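Mn transporter subunit (Synechocystis sp. PCC 6803, PDB 3UJP) binds manganese and probably serves as the solute-binding component of a manganese ABC transporter, handing the ion over for uptake. Local coordinates at residues M134-A139 with K173-Q178; V141-I146 with V167-L172; A181-V186 with Y207-I212. All coordinates share one frame; numbering follows the deposited sequence.

Interaction 1 of 3, residues M134-A139 with K173-Q178; sequences MSPRNA and KAIDRQ
Asp176 OD1 has two partners. One is the guanidinium of Arg137, and the other is the hydroxyl of Tyr207, with which it forms a hydrogen bond. The link to Arg137 is a salt bridge of charges alone. OD1 lies 3.6 Å from Arg137 NE and sits over one face of the guanidinium, shifted toward its rim. No N-H points at it. The guanidinium and carboxylate planes are turned 79° apart, and the two side chains cross at about a right angle. The Arg137 chain bends at chi2 (-133°), which carries its charged group across toward the acid. Arg137 NE also has Asp206 OD2 as a long, weak ion partner.

Beneath the charges the contact is apolar. Pro136 CB rests on Asp176 CB at 3.7 Å. Pro136 CG meets the end of Ile175, its CD1, at 3.9 Å. An alanine in place of Asp176 would probably leave the Tyr207 hydroxyl without this acceptor and Arg137 without this counter-charge, while keeping the CB packing on Pro136.

The contact lies where helix 136-153 begins beside the long helix 158-183. Pro136 is in the first turn of the one, and Asp176 in the later part of the other. Helix 201-206 adjoins the pair through Asp206, which touches Pro136. On another side Ile175 packs on Leu288 of helix 284-296.

Interaction 2 of 3, residues V141-I146 with V167-L172; sequences VYVENI and VYSEQL
Val143 carries this contact alone for segment 141-146. Its CB points at the opposite helix, and its two methyls divide the partners between them. CG1 meets Leu172 CD2 at 3.6 Å, the two side chains reaching toward each other tip to tip. The same methyl lies 3.8 Å from Tyr168 CD2. It comes to the CD2-CE2 side of the ring at a slant. The other methyl, CG2, lies 3.5 Å from Ser169 OG. The Val143 torsion explains this division: CG1 is anti to the carbonyl carbon (chi1 -48°), and CG2 sits between the backbone N and the carbonyl carbon.

The second shell sets these groups in place. Ser169 OG is hydrogen-bonded to Ala165 O, one turn back on its own helix, so the hydroxyl is satisfied while its flank rests on the valine. The Tyr168 side chain touches Asp43 and Asn47 of helix 39-49 and Phe284 and Leu285 of helix 284-296. Leu172 touches Leu285 as well, and it also reaches Ala139 and Leu140 across the pair.

The two helical segments run antiparallel, 177° between their directions, and their axes come as close as 10.0 Å. Val143 reaches in between them. This is antiparallel helix-helix packing, consistent with the long helix of metal-binding proteins of this family. Away from Val143, Glu170 OE1 accepts a hydrogen bond from the backbone N of Met89 in a second subunit.

Between the segments the contact is van der Waals packing. Its one polar atom, Ser169 OG, is already paired within its helix. The contact therefore holds by shape and by burial of apolar surface, and no charge takes part.

Interaction 3 of 3, residues A181-V186 with Y207-I212; sequences ADLEQV and YGMEEI. With ZN (zinc ion), chain N.
The Tyr207 ring receives a methyl of Leu183 at a slant. Leu183 CD1 lies 3.2 Å from Tyr207 CD2 and 3.3 Å from Tyr207 CB, at the root of the ring. The two side chains run obliquely past each other. The second flat group is the carboxylate of Glu184, which turns to a bound zinc ion instead. Glu184 OE1 binds the zinc at 2.4 Å; Glu184 OE2 is a longer second contact at 2.7 Å, so the carboxylate grips the ion unevenly. The Glu184 chain is extended beyond CG (chi2 -167°), which carries the acid out to the ion.

The other methyl of Leu183 goes to Met209. Leu183 CD2 meets the sulfur, Met209 SD, at 3.7 Å, and these side chains cross at about a right angle. Leu183 is thus forked between two residues of the turn after helix 201-206. Helix 284-296 closes the cluster: Ile295 touches both Leu183 and Met209.

The contact joins segment 181-186, which continues from helix 158-183, to the chain that leads into strand 210-213. That strand pairs in parallel with strand 192-195 by backbone hydrogen bonds.

Leu183 with Tyr207 and Met209 is a largely buried apolar cluster. The charged chemistry stays apart, at Glu184. Two acids, Glu277 of a third subunit and Asp104 of a second, come close to Glu184 OE2, and the zinc would probably offset this gathering of negative charge. The zinc is distinct from the manganese site of the protein.

Overall arrangement
All three contacts use helix 158-183, in the order interaction 2, interaction 1, interaction 3 along it. Interactions 1 and 2 pair it with helix 136-153. Their centres are about 10 Å apart, and along the chain interaction 2 is nested inside the loop that interaction 1 closes. Interaction 3 comes later and joins segment 181-186 to the loop that leads into strand 210-213. Its centre is about 14 Å from that of interaction 1 and about 23 Å from that of interaction 2. Tyr207 and Asp176 link interactions 3 and 1 directly. The long helix is consistent with the connecting helix between the two lobes in metal-binding proteins of this family.

Interaction 1 of 3, residues M134-A139 with K173-Q178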
# COMPACT_ATOMS: atom_id res chain seq x y z
N MET A 134 -9.00 -10.89 -22.70
CA MET A 134 -8.39 -10.29 -23.89
C MET A 134 -9.43 -9.69 -24.81
O MET A 134 -9.12 -9.22 -25.90
CB MET A 134 -7.63 -11.35 -24.68
CG MET A 134 -6.41 -11.80 -23.99
SD MET A 134 -5.41 -10.37 -23.62
CE MET A 134 -4.55 -10.27 -25.19
N SER A 135 -10.69 -9.74 -24.40
CA SER A 135 -11.75 -9.16 -25.18
C SER A 135 -12.42 -8.07 -24.35
O SER A 135 -13.17 -8.39 -23.42
CB SER A 135 -12.74 -10.26 -25.59
OG SER A 135 -13.86 -9.74 -26.32
N PRO A 136 -12.15 -6.78 -24.68
CA PRO A 136 -12.64 -5.60 -23.94
C PRO A 136 -14.14 -5.64 -23.77
O PRO A 136 -14.60 -5.32 -22.69
CB PRO A 136 -12.28 -4.43 -24.84
CG PRO A 136 -11.11 -4.91 -25.62
CD PRO A 136 -11.35 -6.39 -25.85
N ARG A 137 -14.88 -6.04 -24.79
CA ARG A 137 -16.30 -6.34 -24.59
C ARG A 137 -16.47 -7.24 -23.36
O ARG A 137 -17.26 -6.95 -22.47
CB ARG A 137 -16.93 -6.97 -25.85
CG ARG A 137 -16.35 -6.43 -27.19
CD ARG A 137 -17.39 -6.03 -28.27
NE ARG A 137 -16.73 -5.52 -29.50
CZ ARG A 137 -17.10 -4.45 -30.20
NH1 ARG A 137 -16.40 -4.11 -31.28
NH2 ARG A 137 -18.16 -3.72 -29.85
N ASN A 138 -15.67 -8.30 -23.30
CA ASN A 138 -15.64 -9.24 -22.17
C ASN A 138 -15.04 -8.65 -20.90
O ASN A 138 -15.46 -8.98 -19.78
CB ASN A 138 -14.80 -10.47 -22.52
CG ASN A 138 -15.50 -11.41 -23.45
OD1 ASN A 138 -14.85 -12.18 -24.15
ND2 ASN A 138 -16.82 -11.36 -23.47
N ALA A 139 -14.03 -7.82 -21.08
CA ALA A 139 -13.41 -7.19 -19.93
C ALA A 139 -14.49 -6.46 -19.13
O ALA A 139 -14.37 -6.27 -17.93
CB ALA A 139 -12.32 -6.23 -20.37
N LYS A 173 -14.18 0.95 -22.86
CA LYS A 173 -14.92 1.23 -24.11
C LYS A 173 -14.12 2.10 -25.09
O LYS A 173 -14.09 1.83 -26.30
CB LYS A 173 -16.32 1.77 -23.83
CG LYS A 173 -17.17 0.82 -22.97
CD LYS A 173 -17.99 1.57 -21.91
CE LYS A 173 -19.36 0.94 -21.71
NZ LYS A 173 -20.15 1.60 -20.62
N ALA A 174 -13.42 3.09 -24.57
CA ALA A 174 -12.51 3.87 -25.39
C ALA A 174 -11.53 3.00 -26.16
O ALA A 174 -11.50 3.05 -27.38
CB ALA A 174 -11.76 4.90 -24.55
N ILE A 175 -10.73 2.20 -25.46
CA ILE A 175 -9.71 1.40 -26.14
C ILE A 175 -10.30 0.28 -26.99
O ILE A 175 -9.64 -0.21 -27.89
CB ILE A 175 -8.65 0.79 -25.18
CG1 ILE A 175 -9.23 -0.38 -24.44
CG2 ILE A 175 -8.12 1.81 -24.20
CD1 ILE A 175 -9.05 -1.64 -25.17
N ASP A 176 -11.51 -0.16 -26.70
CA ASP A 176 -12.11 -1.17 -27.55
C ASP A 176 -12.29 -0.53 -28.92
O ASP A 176 -11.90 -1.08 -29.97
CB ASP A 176 -13.46 -1.61 -27.00
CG ASP A 176 -14.38 -2.16 -28.07
OD1 ASP A 176 -14.12 -3.27 -28.60
OD2 ASP A 176 -15.37 -1.47 -28.40
N ARG A 177 -12.87 0.66 -28.89
CA ARG A 177 -13.11 1.40 -30.09
C ARG A 177 -11.77 1.64 -30.75
O ARG A 177 -11.65 1.60 -31.97
CB ARG A 177 -13.74 2.73 -29.69
CG ARG A 177 -14.25 3.53 -30.84
CD ARG A 177 -14.36 4.97 -30.46
NE ARG A 177 -13.87 5.78 -31.56
CZ ARG A 177 -12.60 6.13 -31.70
NH1 ARG A 177 -12.23 6.87 -32.74
NH2 ARG A 177 -11.70 5.72 -30.80
N GLN A 178 -10.77 1.90 -29.93
CA GLN A 178 -9.47 2.26 -30.43
C GLN A 178 -8.71 1.06 -30.94
O GLN A 178 -7.79 1.18 -31.75
CB GLN A 178 -8.64 2.87 -29.33
CG GLN A 178 -7.22 2.32 -29.34
CD GLN A 178 -6.21 3.29 -28.78
OE1 GLN A 178 -6.07 4.41 -29.27
NE2 GLN A 178 -5.49 2.86 -27.76

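Interaction 2 of 3, residues V141-I146 with V167-L172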
# COMPACT_ATOMS: atom_id res chain seq x y z
N VAL A 141 -17.54 -7.35 -18.44
CA VAL A 141 -18.21 -8.23 -17.51
C VAL A 141 -17.25 -8.67 -16.38
O VAL A 141 -17.66 -8.92 -15.23
CB VAL A 141 -18.81 -9.42 -18.23
CG1 VAL A 141 -19.71 -8.93 -19.33
CG2 VAL A 141 -17.74 -10.23 -18.83
N TYR A 142 -15.96 -8.75 -16.68
CA TYR A 142 -14.97 -8.99 -15.64
C TYR A 142 -15.12 -7.91 -14.59
O TYR A 142 -15.31 -8.19 -13.41
CB TYR A 142 -13.58 -8.91 -16.24
CG TYR A 142 -13.07 -10.21 -16.80
CD1 TYR A 142 -12.38 -11.10 -15.98
CD2 TYR A 142 -13.25 -10.55 -18.13
CE1 TYR A 142 -11.90 -12.30 -16.47
CE2 TYR A 142 -12.76 -11.76 -18.64
CZ TYR A 142 -12.08 -12.63 -17.79
OH TYR A 142 -11.58 -13.84 -18.25
N VAL A 143 -15.08 -6.65 -15.04
CA VAL A 143 -15.04 -5.49 -14.14
C VAL A 143 -16.33 -5.33 -13.37
O VAL A 143 -16.34 -4.79 -12.28
CB VAL A 143 -14.75 -4.16 -14.88
CG1 VAL A 143 -13.56 -4.30 -15.83
CG2 VAL A 143 -15.98 -3.69 -15.65
N GLU A 144 -17.43 -5.78 -13.94
CA GLU A 144 -18.67 -5.61 -13.24
C GLU A 144 -18.72 -6.58 -12.09
O GLU A 144 -19.12 -6.21 -10.98
CB GLU A 144 -19.85 -5.87 -14.14
CG GLU A 144 -21.12 -6.06 -13.35
CD GLU A 144 -21.67 -4.75 -12.84
OE1 GLU A 144 -21.00 -3.71 -13.04
OE2 GLU A 144 -22.77 -4.77 -12.24
N ASN A 145 -18.32 -7.83 -12.34
CA ASN A 145 -18.37 -8.87 -11.30
C ASN A 145 -17.42 -8.59 -10.14
O ASN A 145 -17.66 -9.01 -9.02
CB ASN A 145 -18.10 -10.26 -11.87
CG ASN A 145 -19.13 -10.68 -12.91
OD1 ASN A 145 -20.31 -10.35 -12.81
ND2 ASN A 145 -18.68 -11.41 -13.92
N ILE A 146 -16.34 -7.88 -10.45
CA ILE A 146 -15.42 -7.37 -9.45
C ILE A 146 -16.14 -6.33 -8.62
O ILE A 146 -15.87 -6.18 -7.42
CB ILE A 146 -14.24 -6.67 -10.09
CG1 ILE A 146 -13.40 -7.65 -10.92
CG2 ILE A 146 -13.42 -6.01 -9.04
CD1 ILE A 146 -12.38 -6.99 -11.84
N VAL A 167 -15.68 4.61 -14.18
CA VAL A 167 -14.50 5.15 -14.85
C VAL A 167 -13.67 4.06 -15.55
O VAL A 167 -13.17 4.27 -16.64
CB VAL A 167 -13.61 5.92 -13.84
CG1 VAL A 167 -12.22 6.19 -14.41
CG2 VAL A 167 -14.29 7.19 -13.43
N TYR A 168 -13.51 2.89 -14.95
CA TYR A 168 -12.74 1.84 -15.62
C TYR A 168 -13.57 1.30 -16.80
O TYR A 168 -13.04 1.11 -17.89
CB TYR A 168 -12.32 0.73 -14.64
CG TYR A 168 -11.12 -0.06 -15.08
CD1 TYR A 168 -9.97 0.57 -15.49
CD2 TYR A 168 -11.13 -1.47 -15.10
CE1 TYR A 168 -8.84 -0.16 -15.90
CE2 TYR A 168 -10.01 -2.21 -15.52
CZ TYR A 168 -8.86 -1.55 -15.92
OH TYR A 168 -7.73 -2.24 -16.35
N SER A 169 -14.86 1.07 -16.59
CA SER A 169 -15.72 0.58 -17.66
C SER A 169 -15.61 1.51 -18.86
O SER A 169 -15.53 1.08 -20.01
CB SER A 169 -17.19 0.51 -17.22
OG SER A 169 -17.42 -0.53 -16.28
N GLU A 170 -15.62 2.80 -18.57
CA GLU A 170 -15.58 3.81 -19.60
C GLU A 170 -14.27 3.84 -20.37
O GLU A 170 -14.25 4.10 -21.56
CB GLU A 170 -15.80 5.18 -18.98
CG GLU A 170 -15.06 6.26 -19.73
CD GLU A 170 -15.02 7.57 -18.98
OE1 GLU A 170 -14.17 7.72 -18.07
OE2 GLU A 170 -15.84 8.45 -19.33
N GLN A 171 -13.16 3.60 -19.69
CA GLN A 171 -11.85 3.61 -20.35
C GLN A 171 -11.62 2.32 -21.11
O GLN A 171 -10.78 2.28 -22.00
CB GLN A 171 -10.73 3.79 -19.34
CG GLN A 171 -10.77 5.07 -18.56
CD GLN A 171 -9.98 4.97 -17.30
OE1 GLN A 171 -9.40 3.93 -17.02
NE2 GLN A 171 -9.94 6.05 -16.51
N LEU A 172 -12.34 1.28 -20.72
CA LEU A 172 -12.38 0.03 -21.47
C LEU A 172 -13.06 0.22 -22.84
O LEU A 172 -12.58 -0.31 -23.85
CB LEU A 172 -13.16 -1.04 -20.70
CG LEU A 172 -12.49 -2.24 -20.04
CD1 LEU A 172 -11.06 -2.45 -20.48
CD2 LEU A 172 -12.57 -2.09 -18.55

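Interaction 3 of 3, residues A181-V186 with Y207-I212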
# COMPACT_ATOMS: atom_id res chain seq x y z
N ALA A 181 -10.06 -0.11 -34.29
CA ALA A 181 -9.60 0.89 -35.25
C ALA A 181 -8.14 0.66 -35.68
O ALA A 181 -7.68 1.23 -36.67
CB ALA A 181 -9.76 2.30 -34.66
N ASP A 182 -7.44 -0.20 -34.94
CA ASP A 182 -6.02 -0.48 -35.17
C ASP A 182 -5.80 -1.73 -36.02
O ASP A 182 -4.82 -1.83 -36.77
CB ASP A 182 -5.31 -0.66 -33.83
CG ASP A 182 -4.18 0.34 -33.62
OD1 ASP A 182 -3.16 0.28 -34.34
OD2 ASP A 182 -4.31 1.18 -32.70
N LEU A 183 -6.69 -2.70 -35.89
CA LEU A 183 -6.56 -3.98 -36.58
C LEU A 183 -7.32 -3.95 -37.90
O LEU A 183 -7.13 -4.82 -38.76
CB LEU A 183 -7.11 -5.10 -35.69
CG LEU A 183 -6.43 -5.35 -34.34
CD1 LEU A 183 -7.37 -6.04 -33.37
CD2 LEU A 183 -5.16 -6.17 -34.52
N GLU A 184 -8.21 -2.95 -38.05
CA GLU A 184 -8.98 -2.78 -39.28
C GLU A 184 -8.06 -2.34 -40.43
O GLU A 184 -8.36 -2.56 -41.60
CB GLU A 184 -10.17 -1.82 -39.08
CG GLU A 184 -9.91 -0.32 -39.34
CD GLU A 184 -11.04 0.58 -38.80
OE1 GLU A 184 -11.46 0.43 -37.64
OE2 GLU A 184 -11.52 1.47 -39.54
N GLN A 185 -6.92 -1.76 -40.07
CA GLN A 185 -5.91 -1.38 -41.05
C GLN A 185 -5.46 -2.54 -41.93
O GLN A 185 -5.80 -2.59 -43.11
CB GLN A 185 -4.70 -0.73 -40.36
CG GLN A 185 -5.05 0.60 -39.67
CD GLN A 185 -3.85 1.28 -38.99
OE1 GLN A 185 -2.71 1.20 -39.47
NE2 GLN A 185 -4.11 1.95 -37.86
N VAL A 186 -4.69 -3.47 -41.37
CA VAL A 186 -4.36 -4.71 -42.07
C VAL A 186 -5.61 -5.32 -42.76
O VAL A 186 -6.67 -5.47 -42.14
CB VAL A 186 -3.66 -5.71 -41.08
CG1 VAL A 186 -4.01 -5.38 -39.63
CG2 VAL A 186 -3.98 -7.16 -41.42
N TYR A 207 -12.14 -8.69 -33.46
CA TYR A 207 -11.63 -7.82 -34.51
C TYR A 207 -11.38 -8.60 -35.77
O TYR A 207 -10.52 -8.23 -36.58
CB TYR A 207 -10.38 -7.11 -34.02
CG TYR A 207 -10.65 -6.42 -32.72
CD1 TYR A 207 -11.68 -5.49 -32.61
CD2 TYR A 207 -9.93 -6.73 -31.57
CE1 TYR A 207 -11.96 -4.85 -31.40
CE2 TYR A 207 -10.21 -6.10 -30.35
CZ TYR A 207 -11.22 -5.16 -30.27
OH TYR A 207 -11.49 -4.55 -29.06
N GLY A 208 -12.13 -9.69 -35.93
CA GLY A 208 -12.14 -10.49 -37.14
C GLY A 208 -10.77 -10.89 -37.65
O GLY A 208 -10.41 -10.57 -38.79
N MET A 209 -10.01 -11.58 -36.82
CA MET A 209 -8.73 -12.13 -37.24
C MET A 209 -8.79 -13.66 -37.32
O MET A 209 -9.64 -14.31 -36.70
CB MET A 209 -7.62 -11.69 -36.28
CG MET A 209 -7.43 -10.19 -36.18
SD MET A 209 -5.81 -9.71 -35.53
CE MET A 209 -4.78 -9.83 -37.00
N GLU A 210 -7.89 -14.24 -38.12
CA GLU A 210 -7.77 -15.68 -38.17
C GLU A 210 -6.56 -16.04 -37.32
O GLU A 210 -5.45 -15.55 -37.56
CB GLU A 210 -7.66 -16.19 -39.62
CG GLU A 210 -7.79 -17.73 -39.82
CD GLU A 210 -9.20 -18.33 -39.51
OE1 GLU A 210 -9.28 -19.57 -39.25
OE2 GLU A 210 -10.21 -17.57 -39.54
N GLU A 211 -6.80 -16.87 -36.31
CA GLU A 211 -5.78 -17.26 -35.35
C GLU A 211 -4.99 -18.47 -35.84
O GLU A 211 -5.52 -19.39 -36.47
CB GLU A 211 -6.42 -17.58 -33.99
CG GLU A 211 -5.43 -17.56 -32.82
CD GLU A 211 -6.07 -17.97 -31.50
OE1 GLU A 211 -5.57 -17.51 -30.44
OE2 GLU A 211 -7.06 -18.74 -31.53
N ILE A 212 -3.69 -18.46 -35.57
CA ILE A 212 -2.87 -19.63 -35.79
C ILE A 212 -1.97 -19.83 -34.57
O ILE A 212 -1.09 -19.00 -34.29
CB ILE A 212 -2.02 -19.49 -37.07
CG1 ILE A 212 -2.86 -19.04 -38.25
CG2 ILE A 212 -1.40 -20.82 -37.44
CD1 ILE A 212 -2.06 -18.92 -39.51
ZN ZN N . -13.67 1.26 -37.96